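PDB 2JHP: core protein VP4 from Bluetongue virus, which builds and methylates the cap at the 5' end of viral mRNA, acting as a multifunctional capping enzyme inside the virus core. Local coordinates for residues I467-W479 with P510-G522. Residues are numbered along the deposited sequence; the frame is centred on the assembly and turned at random.
Sequences ILDGNGAILFLMW and PPVPDISLCRFIG
Arg519 meets Asp469 end-on, and both terminal nitrogens of the guanidinium converge on the single oxygen OD2. The shorter bond of this salt bridge runs from Arg519 NH1 to the syn lone pair of Asp469 OD2, 2.9 Å long. The planes of the two flat groups stand 89° apart, and Arg519 NH2 reaches the same oxygen from above the carboxylate plane. The arginine bends at chi2 and chi3, curling back over its own loop so that NE donates to Ile515 O and NH2 also to Ser516 O. The guanidinium N-H groups thus find acceptors on both segments, which fixes the rotation of the group, while Gly472 CA lies over one face, 3.3 Å from Arg519 NH2.

The two oxygens of Asp469 divide the work, OD2 taking the arginine and OD1 the helix. With CG set between the backbone N and the carbonyl carbon (chi1 66°), OD1 caps helix 470-480 by accepting a nearly straight bond from Gly472 N. The helix follows directly on edge strand 466-469 of a seven-stranded mixed sheet whose order, 3-2-1-4-5-7-6, is that of Rossmann-like methyltransferases; loop 510-522 comes after the neighbouring antiparallel strand 499-503.

One helical turn beyond Gly472, Phe476 N has Ser516 CB 3.4 Å away, and Ser516 OG lies at the edge of the Phe476 ring. That hydroxyl donates to the anti lone pair of Asp514 OD2, which also takes Ser516 N in an Asx turn and pairs with Arg60. Asp514 stacks its carboxylate on one face of Trp479, planes 12° apart, with CB in CH-pi contact 4.0 Å from the centroid of the six-membered ring. Val512 CG1 approaches this indole obliquely, 3.6 Å from Trp479 CH2, and Trp479 NE1 donates to Ser593 O.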
loop_
_atom_site.group_PDB
_atom_site.type_symbol
_atom_site.label_atom_id
_atom_site.label_comp_id
_atom_site.label_asym_id
_atom_site.label_seq_id
_atom_site.Cartn_x
_atom_site.Cartn_y
_atom_site.Cartn_z
ATOM N N ILE A 467 -18.860 -0.325 -5.595
ATOM C CA ILE A 467 -18.468 0.508 -4.460
ATOM C C ILE A 467 -18.825 -0.152 -3.132
ATOM O O ILE A 467 -19.993 -0.388 -2.833
ATOM C CB ILE A 467 -19.036 1.970 -4.569
ATOM C CG1 ILE A 467 -18.427 2.888 -3.498
ATOM C CG2 ILE A 467 -20.543 2.001 -4.480
ATOM C CD1 ILE A 467 -17.000 3.307 -3.807
ATOM N N LEU A 468 -17.797 -0.467 -2.349
ATOM C CA LEU A 468 -17.973 -1.230 -1.115
ATOM C C LEU A 468 -17.052 -0.735 -0.026
ATOM O O LEU A 468 -16.074 -0.044 -0.298
ATOM C CB LEU A 468 -17.670 -2.707 -1.357
ATOM C CG LEU A 468 -18.351 -3.491 -2.471
ATOM C CD1 LEU A 468 -17.564 -4.752 -2.649
ATOM C CD2 LEU A 468 -19.813 -3.821 -2.141
ATOM N N ASP A 469 -17.361 -1.098 1.212
ATOM C CA ASP A 469 -16.465 -0.836 2.318
ATOM C C ASP A 469 -15.340 -1.848 2.228
ATOM O O ASP A 469 -15.491 -2.875 1.569
ATOM C CB ASP A 469 -17.184 -0.894 3.671
ATOM C CG ASP A 469 -17.687 -2.281 4.022
ATOM O OD1 ASP A 469 -16.879 -3.235 4.010
ATOM O OD2 ASP A 469 -18.893 -2.421 4.343
ATOM N N GLY A 470 -14.218 -1.553 2.885
ATOM C CA GLY A 470 -13.018 -2.376 2.808
ATOM C C GLY A 470 -13.226 -3.859 3.050
ATOM O O GLY A 470 -12.669 -4.696 2.332
ATOM N N ASN A 471 -14.013 -4.190 4.069
ATOM C CA ASN A 471 -14.252 -5.587 4.384
ATOM C C ASN A 471 -15.081 -6.263 3.304
ATOM O O ASN A 471 -14.781 -7.388 2.911
ATOM C CB ASN A 471 -14.924 -5.749 5.744
ATOM C CG ASN A 471 -14.936 -7.211 6.227
ATOM O OD1 ASN A 471 -15.876 -7.641 6.867
ATOM N ND2 ASN A 471 -13.876 -7.937 5.959
ATOM N N GLY A 472 -16.108 -5.559 2.825
ATOM C CA GLY A 472 -16.916 -6.002 1.695
ATOM C C GLY A 472 -16.049 -6.250 0.477
ATOM O O GLY A 472 -16.178 -7.276 -0.197
ATOM N N ALA A 473 -15.143 -5.313 0.225
ATOM C CA ALA A 473 -14.240 -5.359 -0.910
ATOM C C ALA A 473 -13.369 -6.598 -0.880
ATOM O O ALA A 473 -13.164 -7.233 -1.917
ATOM C CB ALA A 473 -13.389 -4.118 -0.947
ATOM N N ILE A 474 -12.871 -6.950 0.301
ATOM C CA ILE A 474 -12.021 -8.125 0.452
ATOM C C ILE A 474 -12.830 -9.413 0.243
ATOM O O ILE A 474 -12.402 -10.315 -0.466
ATOM C CB ILE A 474 -11.297 -8.125 1.814
ATOM C CG1 ILE A 474 -10.241 -7.000 1.875
ATOM C CG2 ILE A 474 -10.708 -9.499 2.130
ATOM C CD1 ILE A 474 -8.867 -7.286 1.208
ATOM N N LEU A 475 -14.004 -9.472 0.856
ATOM C CA LEU A 475 -14.901 -10.607 0.746
ATOM C C LEU A 475 -15.371 -10.822 -0.694
ATOM O O LEU A 475 -15.556 -11.960 -1.136
ATOM C CB LEU A 475 -16.100 -10.384 1.668
ATOM C CG LEU A 475 -16.115 -11.040 3.055
ATOM C CD1 LEU A 475 -14.892 -11.912 3.347
ATOM C CD2 LEU A 475 -16.339 -10.017 4.136
ATOM N N PHE A 476 -15.569 -9.723 -1.414
ATOM C CA PHE A 476 -15.863 -9.780 -2.828
ATOM C C PHE A 476 -14.722 -10.452 -3.595
ATOM O O PHE A 476 -14.965 -11.325 -4.429
ATOM C CB PHE A 476 -16.121 -8.383 -3.382
ATOM C CG PHE A 476 -16.615 -8.381 -4.798
ATOM C CD1 PHE A 476 -17.951 -8.672 -5.082
ATOM C CD2 PHE A 476 -15.753 -8.107 -5.853
ATOM C CE1 PHE A 476 -18.416 -8.669 -6.380
ATOM C CE2 PHE A 476 -16.213 -8.104 -7.150
ATOM C CZ PHE A 476 -17.551 -8.384 -7.414
ATOM N N LEU A 477 -13.489 -10.052 -3.297
ATOM C CA LEU A 477 -12.313 -10.595 -3.973
ATOM C C LEU A 477 -12.008 -12.005 -3.532
ATOM O O LEU A 477 -11.528 -12.792 -4.327
ATOM C CB LEU A 477 -11.076 -9.689 -3.783
ATOM C CG LEU A 477 -11.164 -8.296 -4.411
ATOM C CD1 LEU A 477 -10.172 -7.312 -3.801
ATOM C CD2 LEU A 477 -10.999 -8.405 -5.917
ATOM N N MET A 478 -12.274 -12.332 -2.275
ATOM C CA MET A 478 -12.200 -13.724 -1.854
ATOM C C MET A 478 -13.073 -14.591 -2.795
ATOM O O MET A 478 -12.669 -15.669 -3.246
ATOM C CB MET A 478 -12.636 -13.909 -0.405
ATOM C CG MET A 478 -11.542 -13.601 0.583
ATOM S SD MET A 478 -12.031 -13.949 2.280
ATOM C CE MET A 478 -10.660 -13.234 3.177
ATOM N N TRP A 479 -14.252 -14.060 -3.110
ATOM C CA TRP A 479 -15.309 -14.775 -3.808
ATOM C C TRP A 479 -15.086 -14.868 -5.317
ATOM O O TRP A 479 -15.323 -15.914 -5.907
ATOM C CB TRP A 479 -16.627 -14.072 -3.485
ATOM C CG TRP A 479 -17.849 -14.585 -4.144
ATOM C CD1 TRP A 479 -18.216 -15.877 -4.301
ATOM C CD2 TRP A 479 -18.907 -13.793 -4.686
ATOM N NE1 TRP A 479 -19.433 -15.952 -4.939
ATOM C CE2 TRP A 479 -19.880 -14.682 -5.184
ATOM C CE3 TRP A 479 -19.121 -12.412 -4.812
ATOM C CZ2 TRP A 479 -21.052 -14.238 -5.803
ATOM C CZ3 TRP A 479 -20.284 -11.969 -5.426
ATOM C CH2 TRP A 479 -21.230 -12.878 -5.921
ATOM N N PRO A 510 -26.087 -14.225 -11.900
ATOM C CA PRO A 510 -27.167 -13.524 -11.192
ATOM C C PRO A 510 -26.722 -12.600 -10.086
ATOM O O PRO A 510 -25.787 -12.931 -9.360
ATOM C CB PRO A 510 -28.044 -14.672 -10.634
ATOM C CG PRO A 510 -27.272 -15.925 -10.861
ATOM C CD PRO A 510 -26.392 -15.664 -12.040
ATOM N N PRO A 511 -27.377 -11.428 -9.974
ATOM C CA PRO A 511 -27.101 -10.435 -8.935
ATOM C C PRO A 511 -27.463 -10.954 -7.540
ATOM O O PRO A 511 -28.440 -10.509 -6.935
ATOM C CB PRO A 511 -27.986 -9.247 -9.336
ATOM C CG PRO A 511 -29.042 -9.821 -10.208
ATOM C CD PRO A 511 -28.439 -10.986 -10.900
ATOM N N VAL A 512 -26.660 -11.892 -7.047
ATOM C CA VAL A 512 -26.929 -12.592 -5.791
ATOM C C VAL A 512 -26.567 -11.716 -4.556
ATOM O O VAL A 512 -25.653 -10.887 -4.637
ATOM C CB VAL A 512 -26.210 -13.984 -5.796
ATOM C CG1 VAL A 512 -24.722 -13.842 -5.540
ATOM C CG2 VAL A 512 -26.830 -14.939 -4.795
ATOM N N PRO A 513 -27.297 -11.877 -3.423
ATOM C CA PRO A 513 -27.059 -11.053 -2.241
ATOM C C PRO A 513 -25.898 -11.542 -1.370
ATOM O O PRO A 513 -26.087 -11.801 -0.172
ATOM C CB PRO A 513 -28.374 -11.185 -1.471
ATOM C CG PRO A 513 -28.817 -12.577 -1.766
ATOM C CD PRO A 513 -28.400 -12.830 -3.195
ATOM N N ASP A 514 -24.706 -11.638 -1.958
ATOM C CA ASP A 514 -23.540 -12.144 -1.236
ATOM C C ASP A 514 -23.046 -11.227 -0.103
ATOM O O ASP A 514 -23.188 -10.009 -0.166
ATOM C CB ASP A 514 -22.409 -12.437 -2.210
ATOM C CG ASP A 514 -21.246 -13.132 -1.548
ATOM O OD1 ASP A 514 -21.330 -14.358 -1.304
ATOM O OD2 ASP A 514 -20.252 -12.435 -1.259
ATOM N N ILE A 515 -22.472 -11.851 0.924
ATOM C CA ILE A 515 -21.905 -11.181 2.097
ATOM C C ILE A 515 -21.120 -9.907 1.757
ATOM O O ILE A 515 -21.237 -8.898 2.450
ATOM C CB ILE A 515 -21.049 -12.190 2.922
ATOM C CG1 ILE A 515 -21.877 -12.777 4.056
ATOM C CG2 ILE A 515 -19.812 -11.558 3.528
ATOM C CD1 ILE A 515 -21.393 -14.127 4.498
ATOM N N SER A 516 -20.340 -9.965 0.675
ATOM C CA SER A 516 -19.580 -8.831 0.164
ATOM C C SER A 516 -20.466 -7.598 0.027
ATOM O O SER A 516 -20.045 -6.482 0.302
ATOM C CB SER A 516 -18.967 -9.202 -1.191
ATOM O OG SER A 516 -19.961 -9.500 -2.153
ATOM N N LEU A 517 -21.700 -7.825 -0.407
ATOM C CA LEU A 517 -22.688 -6.770 -0.553
ATOM C C LEU A 517 -23.442 -6.497 0.768
ATOM O O LEU A 517 -23.562 -5.347 1.189
ATOM C CB LEU A 517 -23.663 -7.149 -1.675
ATOM C CG LEU A 517 -24.799 -6.201 -2.056
ATOM C CD1 LEU A 517 -24.258 -4.923 -2.685
ATOM C CD2 LEU A 517 -25.806 -6.901 -2.987
ATOM N N CYS A 518 -23.917 -7.567 1.413
ATOM C CA CYS A 518 -24.915 -7.481 2.474
ATOM C C CYS A 518 -24.455 -8.047 3.808
ATOM O O CYS A 518 -24.344 -9.261 3.982
ATOM C CB CYS A 518 -26.211 -8.175 2.042
ATOM S SG CYS A 518 -26.941 -7.483 0.553
ATOM N N ARG A 519 -24.188 -7.141 4.744
ATOM C CA ARG A 519 -23.919 -7.508 6.128
ATOM C C ARG A 519 -24.869 -6.727 7.037
ATOM O O ARG A 519 -25.712 -7.322 7.699
ATOM C CB ARG A 519 -22.437 -7.300 6.472
ATOM C CG ARG A 519 -21.514 -8.370 5.826
ATOM C CD ARG A 519 -20.122 -7.864 5.486
ATOM N NE ARG A 519 -20.134 -7.080 4.251
ATOM C CZ ARG A 519 -19.800 -5.798 4.163
ATOM N NH1 ARG A 519 -19.385 -5.132 5.242
ATOM N NH2 ARG A 519 -19.867 -5.185 2.988
ATOM N N PHE A 520 -24.748 -5.398 7.018
ATOM C CA PHE A 520 -25.635 -4.449 7.717
ATOM C C PHE A 520 -25.702 -4.685 9.222
ATOM O O PHE A 520 -26.778 -4.601 9.838
ATOM C CB PHE A 520 -27.039 -4.423 7.100
ATOM C CG PHE A 520 -27.052 -4.118 5.634
ATOM C CD1 PHE A 520 -27.557 -5.045 4.728
ATOM C CD2 PHE A 520 -26.555 -2.905 5.149
ATOM C CE1 PHE A 520 -27.575 -4.773 3.372
ATOM C CE2 PHE A 520 -26.556 -2.626 3.793
ATOM C CZ PHE A 520 -27.072 -3.564 2.903
ATOM N N ILE A 521 -24.541 -4.979 9.799
ATOM C CA ILE A 521 -24.423 -5.253 11.225
ATOM C C ILE A 521 -24.742 -3.985 12.018
ATOM O O ILE A 521 -24.170 -2.919 11.773
ATOM C CB ILE A 521 -23.013 -5.806 11.593
ATOM C CG1 ILE A 521 -22.710 -7.115 10.835
ATOM C CG2 ILE A 521 -22.871 -5.974 13.103
ATOM C CD1 ILE A 521 -23.676 -8.269 11.108
ATOM N N GLY A 522 -25.683 -4.109 12.946
ATOM C CA GLY A 522 -26.061 -2.995 13.788
ATOM C C GLY A 522 -27.218 -2.169 13.264
ATOM O O GLY A 522 -27.639 -1.202 13.919
#